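Local structure of putative decarboxylase involved in desferrioxamine biosynthesis (Erwinia amylovora, 5O5C) at residues G61-E66 against V461-N466; K53-P58 against W100-K105; M244-L249 against I278-A283; R208-K213 against Q251-C256. The protein is a pyridoxal 5'-phosphate-dependent group II decarboxylase that probably converts lysine to cadaverine for synthesis of the siderophore desferrioxamine. One frame throughout, in Å; residues are numbered along the deposited sequence.

Contact 1. Residues G61-E66 against V461-N466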
loop_
_atom_site.group_PDB
_atom_site.type_symbol
_atom_site.label_atom_id
_atom_site.label_comp_id
_atom_site.label_asym_id
_atom_site.label_seq_id
_atom_site.Cartn_x
_atom_site.Cartn_y
_atom_site.Cartn_z
ATOM N N GLY B 61 -25.460 3.955 -13.391
ATOM C CA GLY B 61 -26.575 3.676 -12.497
ATOM C C GLY B 61 -26.748 2.238 -12.041
ATOM O O GLY B 61 -27.514 1.976 -11.130
ATOM N N ILE B 62 -26.052 1.294 -12.657
ATOM C CA ILE B 62 -26.288 -0.113 -12.357
ATOM C C ILE B 62 -26.124 -0.354 -10.835
ATOM O O ILE B 62 -25.349 0.343 -10.143
ATOM C CB ILE B 62 -25.439 -1.040 -13.281
ATOM C CG1 ILE B 62 -25.713 -0.749 -14.783
ATOM C CG2 ILE B 62 -25.646 -2.520 -13.003
ATOM C CD1 ILE B 62 -27.157 -0.678 -15.297
ATOM N N LEU B 63 -26.918 -1.278 -10.296
ATOM C CA LEU B 63 -26.837 -1.649 -8.866
ATOM C C LEU B 63 -25.883 -2.857 -8.665
ATOM O O LEU B 63 -25.729 -3.646 -9.566
ATOM C CB LEU B 63 -28.204 -1.952 -8.293
ATOM C CG LEU B 63 -29.203 -0.787 -8.152
ATOM C CD1 LEU B 63 -30.591 -1.337 -7.852
ATOM C CD2 LEU B 63 -28.834 0.241 -7.113
ATOM N N PRO B 64 -25.242 -2.990 -7.483
ATOM C CA PRO B 64 -24.329 -4.117 -7.208
ATOM C C PRO B 64 -24.934 -5.498 -7.501
ATOM O O PRO B 64 -24.293 -6.337 -8.143
ATOM C CB PRO B 64 -23.985 -3.960 -5.724
ATOM C CG PRO B 64 -24.314 -2.550 -5.367
ATOM C CD PRO B 64 -25.197 -1.963 -6.432
ATOM N N HIS B 65 -26.162 -5.725 -7.061
ATOM C CA HIS B 65 -26.854 -6.968 -7.414
ATOM C C HIS B 65 -27.036 -7.121 -8.935
ATOM O O HIS B 65 -26.816 -8.200 -9.430
ATOM C CB HIS B 65 -28.134 -7.241 -6.583
ATOM C CG HIS B 65 -29.262 -6.305 -6.838
ATOM N ND1 HIS B 65 -30.064 -6.388 -7.961
ATOM C CD2 HIS B 65 -29.767 -5.297 -6.085
ATOM C CE1 HIS B 65 -30.984 -5.442 -7.910
ATOM N NE2 HIS B 65 -30.825 -4.764 -6.784
ATOM N N GLU B 66 -27.332 -6.049 -9.680
ATOM C CA GLU B 66 -27.475 -6.188 -11.147
ATOM C C GLU B 66 -26.131 -6.618 -11.762
ATOM O O GLU B 66 -26.082 -7.540 -12.567
ATOM C CB GLU B 66 -28.006 -4.915 -11.802
ATOM C CG GLU B 66 -29.442 -4.542 -11.411
ATOM C CD GLU B 66 -29.831 -3.074 -11.708
ATOM O OE1 GLU B 66 -28.993 -2.241 -12.058
ATOM O OE2 GLU B 66 -31.014 -2.730 -11.569
ATOM N N VAL B 461 -29.846 10.287 -7.810
ATOM C CA VAL B 461 -28.844 10.905 -8.699
ATOM C C VAL B 461 -27.888 9.809 -9.193
ATOM O O VAL B 461 -27.580 9.735 -10.390
ATOM C CB VAL B 461 -28.066 12.052 -8.004
ATOM C CG1 VAL B 461 -26.854 12.475 -8.833
ATOM C CG2 VAL B 461 -28.955 13.254 -7.800
ATOM N N PHE B 462 -27.488 8.927 -8.270
ATOM C CA PHE B 462 -26.623 7.804 -8.584
ATOM C C PHE B 462 -27.222 6.843 -9.596
ATOM O O PHE B 462 -26.601 6.587 -10.584
ATOM C CB PHE B 462 -26.204 7.050 -7.320
ATOM C CG PHE B 462 -24.908 6.298 -7.446
ATOM C CD1 PHE B 462 -23.784 6.881 -8.047
ATOM C CD2 PHE B 462 -24.780 5.022 -6.884
ATOM C CE1 PHE B 462 -22.564 6.210 -8.110
ATOM C CE2 PHE B 462 -23.559 4.330 -6.977
ATOM C CZ PHE B 462 -22.460 4.935 -7.592
ATOM N N ARG B 463 -28.466 6.429 -9.384
ATOM C CA ARG B 463 -29.184 5.511 -10.274
ATOM C C ARG B 463 -29.338 6.113 -11.688
ATOM O O ARG B 463 -29.100 5.434 -12.684
ATOM C CB ARG B 463 -30.540 5.169 -9.642
ATOM C CG ARG B 463 -31.418 4.172 -10.369
ATOM C CD ARG B 463 -30.721 2.830 -10.429
ATOM N NE ARG B 463 -31.563 1.765 -10.931
ATOM C CZ ARG B 463 -31.116 0.604 -11.418
ATOM N NH1 ARG B 463 -29.818 0.319 -11.481
ATOM N NH2 ARG B 463 -31.989 -0.295 -11.820
ATOM N N SER B 464 -29.649 7.410 -11.760
ATOM C CA SER B 464 -29.715 8.100 -13.023
ATOM C C SER B 464 -28.377 8.171 -13.718
ATOM O O SER B 464 -28.352 8.465 -14.881
ATOM C CB SER B 464 -30.210 9.536 -12.871
ATOM O OG SER B 464 -29.114 10.468 -12.629
ATOM N N GLY B 465 -27.278 8.039 -12.974
ATOM C CA GLY B 465 -25.946 8.174 -13.517
ATOM C C GLY B 465 -25.545 9.552 -13.997
ATOM O O GLY B 465 -24.390 9.741 -14.381
ATOM N N ASN B 466 -26.470 10.537 -13.964
ATOM C CA ASN B 466 -26.234 11.756 -14.685
ATOM C C ASN B 466 -25.258 12.625 -13.903
ATOM O O ASN B 466 -24.692 13.535 -14.434
ATOM C CB ASN B 466 -27.521 12.477 -15.093
ATOM C CG ASN B 466 -28.351 11.714 -16.159
ATOM O OD1 ASN B 466 -27.899 11.374 -17.266
ATOM N ND2 ASN B 466 -29.591 11.491 -15.829
#
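Arg463, near the C-terminal end of helix 448-464, grips Glu66 of helix 64-68 in an end-on, two-pronged salt bridge joining distant parts of a fold type I PLP-dependent enzyme. The two side chains arrive from opposite directions. NH1 of Arg463 lies 2.8 Å from OE1 of Glu66, and NH2 lies 2.6 Å from OE2, which offers its syn lone pair; the carboxylate and guanidinium planes are nevertheless turned 39° apart. The arginine starts with CG anti to its own nitrogen (chi1 -177°) and then bends at chi2 to bring its head alongside the loop. There Arg463 NH1 also donates to Gly61 O at 2.9 Å, in the guanidinium plane but above that of the carbonyl, so three bonds fix the rotation of the head. Leu63 crosses the arginine at about a right angle and lays CD1 over the centre of one guanidinium face. Glu66 OE1 takes a second hydrogen bond from Leu63 N (2.9 Å), the backbone N of the N-cap residue, so the carboxylate is held from both segments. Without a side chain, Gly61 packs closely on the helix end, its CA 3.1 Å from Arg463 O in a CA-H...O contact.

Contact 2. Residues K53-P58 against W100-K105; sequences KGVEKP and WFHHPK
The His103 ring lies with one face over Lys57 CA and Pro58 CD where two loops pack together; His103 closes a type I beta turn that begins at Trp100. From the start of the side chain, His103 CB rests against Pro58 CB at 3.9 Å. The side chain then leaves with CG anti to the backbone nitrogen (chi1 -160°), which lays the ring across the proline: CG faces Pro58 N and CD, and His103 ND1 comes within 3.6 Å of Pro58 CD, a CH-pi contact over the ring face. ND1 also accepts a hydrogen bond from Lys105 N close to the ring plane, which steadies the ring's rotation. Farther out, CD2 and CE1 lie over Lys57 CA on the same face as the proline, while Pro104 CD backs the opposite face. At the tip, His103 NE2 sits 3.4 Å from Glu56 O. Beside this sandwich, Val55 CG2 stands over the centre of the Trp100 indole, 3.8 Å from Trp100 CE2, and Val55 CG1 lies at the same distance from Trp100 CG. A nearly straight bond ties the loops, Trp100 N to Pro58 O (2.8 Å), in the carbonyl plane. Lys105 adds its CB against Pro58 CG before its amino group forms salt bridges with Asp493 and Asp496 of helix 491-510. Trp100 and His102 also lean on helix 34-53, and both pack against the second subunit, on its Val128 and Phe29, so the loop pair touches helix 34-53, helix 491-510 and the second subunit.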
loop_
_atom_site.group_PDB
_atom_site.type_symbol
_atom_site.label_atom_id
_atom_site.label_comp_id
_atom_site.label_asym_id
_atom_site.label_seq_id
_atom_site.Cartn_x
_atom_site.Cartn_y
_atom_site.Cartn_z
ATOM N N LYS B 53 -13.995 7.983 -25.163
ATOM C CA LYS B 53 -14.829 8.858 -26.062
ATOM C C LYS B 53 -16.337 8.620 -25.943
ATOM O O LYS B 53 -17.105 9.550 -26.168
ATOM C CB LYS B 53 -14.452 8.770 -27.530
ATOM C CG LYS B 53 -13.189 9.503 -27.938
ATOM C CD LYS B 53 -12.944 9.289 -29.436
ATOM C CE LYS B 53 -11.679 9.973 -29.929
ATOM N NZ LYS B 53 -11.091 9.221 -31.081
ATOM N N GLY B 54 -16.761 7.396 -25.608
ATOM C CA GLY B 54 -18.188 7.109 -25.414
ATOM C C GLY B 54 -18.696 7.207 -23.971
ATOM O O GLY B 54 -19.792 6.772 -23.659
ATOM N N VAL B 55 -17.913 7.807 -23.090
ATOM C CA VAL B 55 -18.396 8.197 -21.773
ATOM C C VAL B 55 -19.197 9.492 -21.869
ATOM O O VAL B 55 -18.639 10.573 -22.062
ATOM C CB VAL B 55 -17.232 8.364 -20.781
ATOM C CG1 VAL B 55 -17.759 8.743 -19.417
ATOM C CG2 VAL B 55 -16.441 7.067 -20.708
ATOM N N GLU B 56 -20.502 9.380 -21.711
ATOM C CA GLU B 56 -21.424 10.532 -21.713
ATOM C C GLU B 56 -21.787 10.994 -20.299
ATOM O O GLU B 56 -22.484 12.011 -20.101
ATOM C CB GLU B 56 -22.716 10.127 -22.409
ATOM C CG GLU B 56 -22.594 10.099 -23.907
ATOM C CD GLU B 56 -23.922 10.388 -24.571
ATOM O OE1 GLU B 56 -24.817 9.523 -24.444
ATOM O OE2 GLU B 56 -24.059 11.470 -25.196
ATOM N N LYS B 57 -21.351 10.233 -19.306
ATOM C CA LYS B 57 -21.804 10.475 -17.960
ATOM C C LYS B 57 -20.903 9.697 -17.028
ATOM O O LYS B 57 -20.255 8.773 -17.461
ATOM C CB LYS B 57 -23.311 10.147 -17.771
ATOM C CG LYS B 57 -23.813 8.874 -18.414
ATOM C CD LYS B 57 -25.271 8.616 -18.062
ATOM C CE LYS B 57 -25.626 7.161 -18.225
ATOM N NZ LYS B 57 -26.917 6.894 -17.565
ATOM N N PRO B 58 -20.810 10.139 -15.777
ATOM C CA PRO B 58 -19.853 9.606 -14.824
ATOM C C PRO B 58 -20.125 8.206 -14.347
ATOM O O PRO B 58 -19.206 7.552 -13.913
ATOM C CB PRO B 58 -19.887 10.616 -13.664
ATOM C CG PRO B 58 -21.162 11.348 -13.804
ATOM C CD PRO B 58 -21.500 11.337 -15.257
ATOM N N TRP B 100 -16.428 7.043 -13.587
ATOM C CA TRP B 100 -15.495 7.886 -14.341
ATOM C C TRP B 100 -15.157 9.179 -13.682
ATOM O O TRP B 100 -15.849 10.214 -13.893
ATOM C CB TRP B 100 -16.047 8.157 -15.735
ATOM C CG TRP B 100 -16.174 6.938 -16.428
ATOM C CD1 TRP B 100 -17.278 6.185 -16.540
ATOM C CD2 TRP B 100 -15.114 6.210 -17.028
ATOM N NE1 TRP B 100 -16.998 5.039 -17.249
ATOM C CE2 TRP B 100 -15.670 5.029 -17.554
ATOM C CE3 TRP B 100 -13.754 6.475 -17.244
ATOM C CZ2 TRP B 100 -14.904 4.084 -18.224
ATOM C CZ3 TRP B 100 -13.025 5.574 -17.893
ATOM C CH2 TRP B 100 -13.598 4.380 -18.406
ATOM N N PHE B 101 -14.048 9.178 -12.940
ATOM C CA PHE B 101 -13.714 10.388 -12.186
ATOM C C PHE B 101 -13.345 11.571 -13.068
ATOM O O PHE B 101 -13.505 12.738 -12.652
ATOM C CB PHE B 101 -12.636 10.132 -11.165
ATOM C CG PHE B 101 -12.900 8.952 -10.278
ATOM C CD1 PHE B 101 -14.091 8.837 -9.583
ATOM C CD2 PHE B 101 -11.926 7.947 -10.121
ATOM C CE1 PHE B 101 -14.312 7.770 -8.757
ATOM C CE2 PHE B 101 -12.165 6.861 -9.299
ATOM C CZ PHE B 101 -13.366 6.771 -8.629
ATOM N N HIS B 102 -12.898 11.306 -14.296
ATOM C CA HIS B 102 -12.535 12.381 -15.234
ATOM C C HIS B 102 -13.734 13.174 -15.708
ATOM O O HIS B 102 -13.605 14.323 -16.112
ATOM C CB HIS B 102 -11.720 11.891 -16.427
ATOM C CG HIS B 102 -12.496 11.072 -17.406
ATOM N ND1 HIS B 102 -13.150 11.622 -18.489
ATOM C CD2 HIS B 102 -12.764 9.749 -17.443
ATOM C CE1 HIS B 102 -13.763 10.668 -19.169
ATOM N NE2 HIS B 102 -13.529 9.517 -18.569
ATOM N N HIS B 103 -14.918 12.596 -15.570
ATOM C CA HIS B 103 -16.096 13.264 -16.056
ATOM C C HIS B 103 -16.392 14.474 -15.168
ATOM O O HIS B 103 -16.398 14.322 -13.943
ATOM C CB HIS B 103 -17.275 12.329 -16.057
ATOM C CG HIS B 103 -18.349 12.783 -16.966
ATOM N ND1 HIS B 103 -19.232 13.764 -16.613
ATOM C CD2 HIS B 103 -18.576 12.520 -18.273
ATOM C CE1 HIS B 103 -20.019 14.031 -17.638
ATOM N NE2 HIS B 103 -19.637 13.288 -18.658
ATOM N N PRO B 104 -16.639 15.666 -15.766
ATOM C CA PRO B 104 -17.062 16.836 -14.988
ATOM C C PRO B 104 -18.204 16.662 -13.990
ATOM O O PRO B 104 -18.291 17.425 -13.011
ATOM C CB PRO B 104 -17.490 17.854 -16.074
ATOM C CG PRO B 104 -17.021 17.302 -17.385
ATOM C CD PRO B 104 -16.226 16.074 -17.118
ATOM N N LYS B 105 -19.092 15.697 -14.208
ATOM C CA LYS B 105 -20.233 15.555 -13.302
ATOM C C LYS B 105 -20.018 14.539 -12.164
ATOM O O LYS B 105 -20.980 14.236 -11.415
ATOM C CB LYS B 105 -21.502 15.302 -14.104
ATOM C CG LYS B 105 -21.912 16.521 -14.931
ATOM C CD LYS B 105 -22.968 16.163 -15.983
ATOM C CE LYS B 105 -23.777 17.315 -16.535
ATOM N NZ LYS B 105 -23.220 18.653 -16.316
#

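Contact 3. Residues M244-L249 against I278-A283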
loop_
_atom_site.group_PDB
_atom_site.type_symbol
_atom_site.label_atom_id
_atom_site.label_comp_id
_atom_site.label_asym_id
_atom_site.label_seq_id
_atom_site.Cartn_x
_atom_site.Cartn_y
_atom_site.Cartn_z
ATOM N N MET B 244 -11.796 22.953 14.336
ATOM C CA MET B 244 -11.610 22.619 15.713
ATOM C C MET B 244 -11.480 23.860 16.621
ATOM O O MET B 244 -10.695 24.756 16.379
ATOM C CB MET B 244 -10.382 21.729 15.896
ATOM C CG MET B 244 -10.094 21.386 17.346
ATOM S SD MET B 244 -8.519 20.571 17.524
ATOM C CE MET B 244 -8.478 20.368 19.250
ATOM N N ASP B 245 -12.228 23.864 17.709
ATOM C CA ASP B 245 -12.234 25.001 18.634
ATOM C C ASP B 245 -11.170 24.868 19.706
ATOM O O ASP B 245 -11.255 24.004 20.549
ATOM C CB ASP B 245 -13.599 25.084 19.272
ATOM C CG ASP B 245 -13.752 26.291 20.182
ATOM O OD1 ASP B 245 -12.746 26.870 20.660
ATOM O OD2 ASP B 245 -14.903 26.629 20.427
ATOM N N VAL B 246 -10.195 25.755 19.702
ATOM C CA VAL B 246 -9.030 25.630 20.579
ATOM C C VAL B 246 -9.353 25.857 22.047
ATOM O O VAL B 246 -8.716 25.267 22.890
ATOM C CB VAL B 246 -7.860 26.536 20.163
ATOM C CG1 VAL B 246 -7.551 26.353 18.690
ATOM C CG2 VAL B 246 -8.147 28.016 20.445
ATOM N N ASP B 247 -10.335 26.728 22.323
ATOM C CA ASP B 247 -10.948 26.861 23.677
ATOM C C ASP B 247 -11.466 25.518 24.155
ATOM O O ASP B 247 -11.241 25.142 25.334
ATOM C CB ASP B 247 -12.110 27.881 23.716
ATOM C CG ASP B 247 -11.667 29.327 23.440
ATOM O OD1 ASP B 247 -10.466 29.665 23.576
ATOM O OD2 ASP B 247 -12.544 30.138 23.087
ATOM N N CYS B 248 -12.159 24.793 23.263
ATOM C CA CYS B 248 -12.683 23.488 23.636
ATOM C C CYS B 248 -11.544 22.474 23.829
ATOM O O CYS B 248 -11.694 21.554 24.618
ATOM C CB CYS B 248 -13.670 22.945 22.602
ATOM S SG CYS B 248 -15.163 23.941 22.372
ATOM N N LEU B 249 -10.455 22.600 23.052
ATOM C CA LEU B 249 -9.265 21.717 23.207
ATOM C C LEU B 249 -8.668 21.935 24.592
ATOM O O LEU B 249 -8.396 20.965 25.313
ATOM C CB LEU B 249 -8.199 22.030 22.180
ATOM C CG LEU B 249 -6.861 21.244 22.219
ATOM C CD1 LEU B 249 -7.085 19.733 22.189
ATOM C CD2 LEU B 249 -5.838 21.646 21.147
ATOM N N ILE B 278 -10.059 23.837 7.878
ATOM C CA ILE B 278 -8.660 23.832 8.263
ATOM C C ILE B 278 -8.686 24.197 9.733
ATOM O O ILE B 278 -9.116 25.312 10.053
ATOM C CB ILE B 278 -7.854 24.864 7.433
ATOM C CG1 ILE B 278 -7.673 24.352 5.982
ATOM C CG2 ILE B 278 -6.488 25.126 8.050
ATOM C CD1 ILE B 278 -7.471 25.422 4.926
ATOM N N ASP B 279 -8.293 23.259 10.598
ATOM C CA ASP B 279 -8.115 23.534 12.028
ATOM C C ASP B 279 -7.030 24.669 12.211
ATOM O O ASP B 279 -6.229 24.930 11.301
ATOM C CB ASP B 279 -7.759 22.257 12.820
ATOM C CG ASP B 279 -8.881 21.160 12.815
ATOM O OD1 ASP B 279 -10.054 21.440 12.524
ATOM O OD2 ASP B 279 -8.562 19.976 13.101
ATOM N N PRO B 280 -7.063 25.397 13.339
ATOM C CA PRO B 280 -6.125 26.565 13.581
ATOM C C PRO B 280 -4.780 26.040 13.991
ATOM O O PRO B 280 -4.595 25.617 15.149
ATOM C CB PRO B 280 -6.779 27.343 14.740
ATOM C CG PRO B 280 -7.866 26.512 15.226
ATOM C CD PRO B 280 -8.171 25.355 14.321
ATOM N N LEU B 281 -3.843 26.012 13.056
ATOM C CA LEU B 281 -2.614 25.261 13.273
ATOM C C LEU B 281 -1.744 25.901 14.319
ATOM O O LEU B 281 -1.265 25.219 15.254
ATOM C CB LEU B 281 -1.879 25.077 11.945
ATOM C CG LEU B 281 -2.676 24.234 10.920
ATOM C CD1 LEU B 281 -1.870 24.062 9.634
ATOM C CD2 LEU B 281 -3.046 22.870 11.486
ATOM N N GLY B 282 -1.553 27.216 14.171
ATOM C CA GLY B 282 -0.799 28.014 15.126
ATOM C C GLY B 282 -1.239 27.865 16.566
ATOM O O GLY B 282 -0.445 27.547 17.421
ATOM N N ALA B 283 -2.521 28.040 16.834
ATOM C CA ALA B 283 -3.038 27.892 18.189
ATOM C C ALA B 283 -2.849 26.463 18.767
ATOM O O ALA B 283 -2.382 26.279 19.888
ATOM C CB ALA B 283 -4.466 28.287 18.211
#
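The carboxylate of Asp279 has Met244 over one face: the backbone N and CB of Met244 both approach from that side. Met244 N donates a nearly straight hydrogen bond to OD1 of Asp279 at 2.9 Å, but from 54° out of the carboxylate plane, while Met244 CB comes within 3.4 Å of Asp279 OD1. The other oxygen, OD2, accepts from Thr269 N, so the carboxylate bridges strand 262-269 and the loop leading into helix 246-258. The next residue, Pro280, sets CD 3.3 Å from Met244 O. Pro280 CG meets Val246 CG1 at 3.5 Å, tighter than ordinary carbon contact, as the two side chains slide past each other in opposite directions. Val246 CG1 also touches Ala283 CB at 3.7 Å, because Val246 points CG1 away from its own carbonyl carbon (chi1 -51°) and into the angle between proline and alanine. The Asp279 side chain lies about 9 Å from the bound pyridoxal phosphate, without being one of its pocket residues. The extended Met244 side chain packs among Val236 of strand 233-236, Ser212 of strand 207-212 and Ile284 of helix 281-290. The contact thus joins the starts of helices 246-258 and 281-290 beside the seven-stranded sheet of the PLP-binding domain.

Contact 4. Residues R208-K213 against Q251-C256; sequences RVFTSK and QEVQRC
Phe210 projects from its strand into the surface of helix 246-258, and Val253 meets it face on in a beta-alpha-beta crossover of the large, PLP-binding domain. The valine CG2 lies over one face of the ring, toward its rim, 3.5 Å from Phe210 CZ; the methyl-to-ring approach is a CH-pi contact, with the two side chains at about a right angle. Glu252 comes to the ring obliquely, its CB 3.7 Å from Phe210 CE2, before the chain bends and carries the carboxylate away. One turn on, Cys256 adds a slanting sulfur-aromatic contact, with SG 4.1 Å from Phe210 CZ. Cys256 SG also rests against the start of the Arg208 side chain, 4.0 Å from its CB. The aliphatic part of Arg208 therefore does the packing, while NH1 turns back to Ala205 O. The second shell is regular backbone: by backbone hydrogen bonds Phe210 pairs with Ala265 and Val209 with Ile234, and Cys256 N with Glu252 O within the helix. Strand 207-212 thus lies between parallel strands 233-236 and 262-269, and the helix connecting those two crosses over it, where 251-256 runs nearly antiparallel to 208-212 (157°), the axes of these segments 10.0 Å apart at closest.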
loop_
_atom_site.group_PDB
_atom_site.type_symbol
_atom_site.label_atom_id
_atom_site.label_comp_id
_atom_site.label_asym_id
_atom_site.label_seq_id
_atom_site.Cartn_x
_atom_site.Cartn_y
_atom_site.Cartn_z
ATOM N N ARG B 208 -3.953 10.015 26.181
ATOM C CA ARG B 208 -5.069 10.535 25.422
ATOM C C ARG B 208 -4.591 11.332 24.241
ATOM O O ARG B 208 -3.667 12.106 24.357
ATOM C CB ARG B 208 -6.008 11.363 26.314
ATOM C CG ARG B 208 -6.798 10.503 27.308
ATOM C CD ARG B 208 -7.812 9.577 26.628
ATOM N NE ARG B 208 -8.592 8.749 27.555
ATOM C CZ ARG B 208 -8.214 7.567 28.057
ATOM N NH1 ARG B 208 -7.028 7.022 27.777
ATOM N NH2 ARG B 208 -9.027 6.923 28.874
ATOM N N VAL B 209 -5.279 11.140 23.124
ATOM C CA VAL B 209 -5.080 11.906 21.879
ATOM C C VAL B 209 -6.303 12.757 21.596
ATOM O O VAL B 209 -7.419 12.318 21.769
ATOM C CB VAL B 209 -4.823 10.979 20.685
ATOM C CG1 VAL B 209 -4.810 11.726 19.357
ATOM C CG2 VAL B 209 -3.514 10.201 20.922
ATOM N N PHE B 210 -6.085 13.976 21.133
ATOM C CA PHE B 210 -7.183 14.900 20.883
ATOM C C PHE B 210 -7.323 15.105 19.386
ATOM O O PHE B 210 -6.339 15.377 18.692
ATOM C CB PHE B 210 -6.951 16.240 21.577
ATOM C CG PHE B 210 -6.747 16.120 23.041
ATOM C CD1 PHE B 210 -5.485 15.887 23.544
ATOM C CD2 PHE B 210 -7.810 16.223 23.923
ATOM C CE1 PHE B 210 -5.280 15.743 24.896
ATOM C CE2 PHE B 210 -7.607 16.098 25.287
ATOM C CZ PHE B 210 -6.333 15.862 25.777
ATOM N N THR B 211 -8.556 14.999 18.906
ATOM C CA THR B 211 -8.877 15.310 17.519
ATOM C C THR B 211 -10.219 15.950 17.417
ATOM O O THR B 211 -11.065 15.776 18.291
ATOM C CB THR B 211 -8.991 14.073 16.602
ATOM O OG1 THR B 211 -9.896 13.118 17.150
ATOM C CG2 THR B 211 -7.728 13.455 16.411
ATOM N N SER B 212 -10.428 16.647 16.312
ATOM C CA SER B 212 -11.737 17.208 15.989
ATOM C C SER B 212 -12.744 16.074 15.734
ATOM O O SER B 212 -12.412 15.043 15.150
ATOM C CB SER B 212 -11.627 18.113 14.744
ATOM O OG SER B 212 -12.830 18.804 14.481
ATOM N N LYS B 213 -13.975 16.257 16.184
ATOM C CA LYS B 213 -15.086 15.381 15.784
ATOM C C LYS B 213 -15.215 15.222 14.255
ATOM O O LYS B 213 -15.755 14.242 13.814
ATOM C CB LYS B 213 -16.417 15.928 16.331
ATOM C CG LYS B 213 -16.578 15.819 17.824
ATOM C CD LYS B 213 -17.764 16.645 18.339
ATOM C CE LYS B 213 -18.059 16.259 19.787
ATOM N NZ LYS B 213 -19.261 16.916 20.353
ATOM N N GLN B 251 -10.056 23.142 27.245
ATOM C CA GLN B 251 -11.009 22.490 28.165
ATOM C C GLN B 251 -10.871 20.970 28.216
ATOM O O GLN B 251 -10.934 20.344 29.289
ATOM C CB GLN B 251 -12.453 22.880 27.792
ATOM C CG GLN B 251 -12.768 24.329 28.116
ATOM C CD GLN B 251 -12.808 24.588 29.620
ATOM O OE1 GLN B 251 -11.821 25.027 30.221
ATOM N NE2 GLN B 251 -13.932 24.279 30.234
ATOM N N GLU B 252 -10.692 20.357 27.057
ATOM C CA GLU B 252 -10.502 18.883 27.032
ATOM C C GLU B 252 -9.218 18.432 27.664
ATOM O O GLU B 252 -9.200 17.435 28.358
ATOM C CB GLU B 252 -10.610 18.313 25.627
ATOM C CG GLU B 252 -11.892 17.539 25.400
ATOM C CD GLU B 252 -13.061 18.404 25.089
ATOM O OE1 GLU B 252 -12.816 19.595 24.793
ATOM O OE2 GLU B 252 -14.203 17.886 25.094
ATOM N N VAL B 253 -8.134 19.151 27.400
ATOM C CA VAL B 253 -6.843 18.815 27.965
ATOM C C VAL B 253 -6.871 18.926 29.497
ATOM O O VAL B 253 -6.299 18.068 30.176
ATOM C CB VAL B 253 -5.722 19.682 27.359
ATOM C CG1 VAL B 253 -4.429 19.546 28.144
ATOM C CG2 VAL B 253 -5.486 19.305 25.897
ATOM N N GLN B 254 -7.546 19.971 30.007
ATOM C CA GLN B 254 -7.679 20.249 31.443
ATOM C C GLN B 254 -8.625 19.265 32.157
ATOM O O GLN B 254 -8.342 18.856 33.298
ATOM C CB GLN B 254 -8.219 21.673 31.689
ATOM C CG GLN B 254 -7.426 22.834 31.106
ATOM C CD GLN B 254 -5.964 22.818 31.482
ATOM O OE1 GLN B 254 -5.621 22.787 32.661
ATOM N NE2 GLN B 254 -5.087 22.844 30.474
ATOM N N ARG B 255 -9.745 18.909 31.520
ATOM C CA ARG B 255 -10.623 17.845 32.066
ATOM C C ARG B 255 -9.892 16.525 32.119
ATOM O O ARG B 255 -10.060 15.743 33.046
ATOM C CB ARG B 255 -11.896 17.645 31.248
ATOM C CG ARG B 255 -13.081 18.435 31.758
ATOM C CD ARG B 255 -14.207 18.483 30.728
ATOM N NE ARG B 255 -15.009 19.706 30.824
ATOM C CZ ARG B 255 -16.064 19.991 30.055
ATOM N NH1 ARG B 255 -16.482 19.146 29.109
ATOM N NH2 ARG B 255 -16.717 21.134 30.242
ATOM N N CYS B 256 -9.098 16.277 31.082
ATOM C CA CYS B 256 -8.280 15.086 31.016
ATOM C C CYS B 256 -7.245 15.092 32.159
ATOM O O CYS B 256 -7.056 14.073 32.847
ATOM C CB CYS B 256 -7.672 14.991 29.608
ATOM S SG CYS B 256 -6.279 13.899 29.384
#

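The four contacts form two pairs on the chain. Contacts 1 and 2, with centres 14 Å apart, touch through Lys57, Pro58 and Lys105 against Ser464, Gly465 and Asn466 at and just after the end of helix 448-464; their segments alternate along the sequence, and both reach the second subunit, so N-terminal loops, C-terminal region and dimer partner meet there. Contacts 3 and 4, with centres 11 Å apart, share helix 246-258 and meet where Leu249 packs on Phe210, holding the helix against strand 207-212 of the seven-stranded sheet. Centres of the two pairs lie about 39 to 44 Å apart. In sequence, contacts 3 and 4 fall after contact 2 has closed and between the two halves of contact 1, whose ends thus bracket the cofactor-binding sheet.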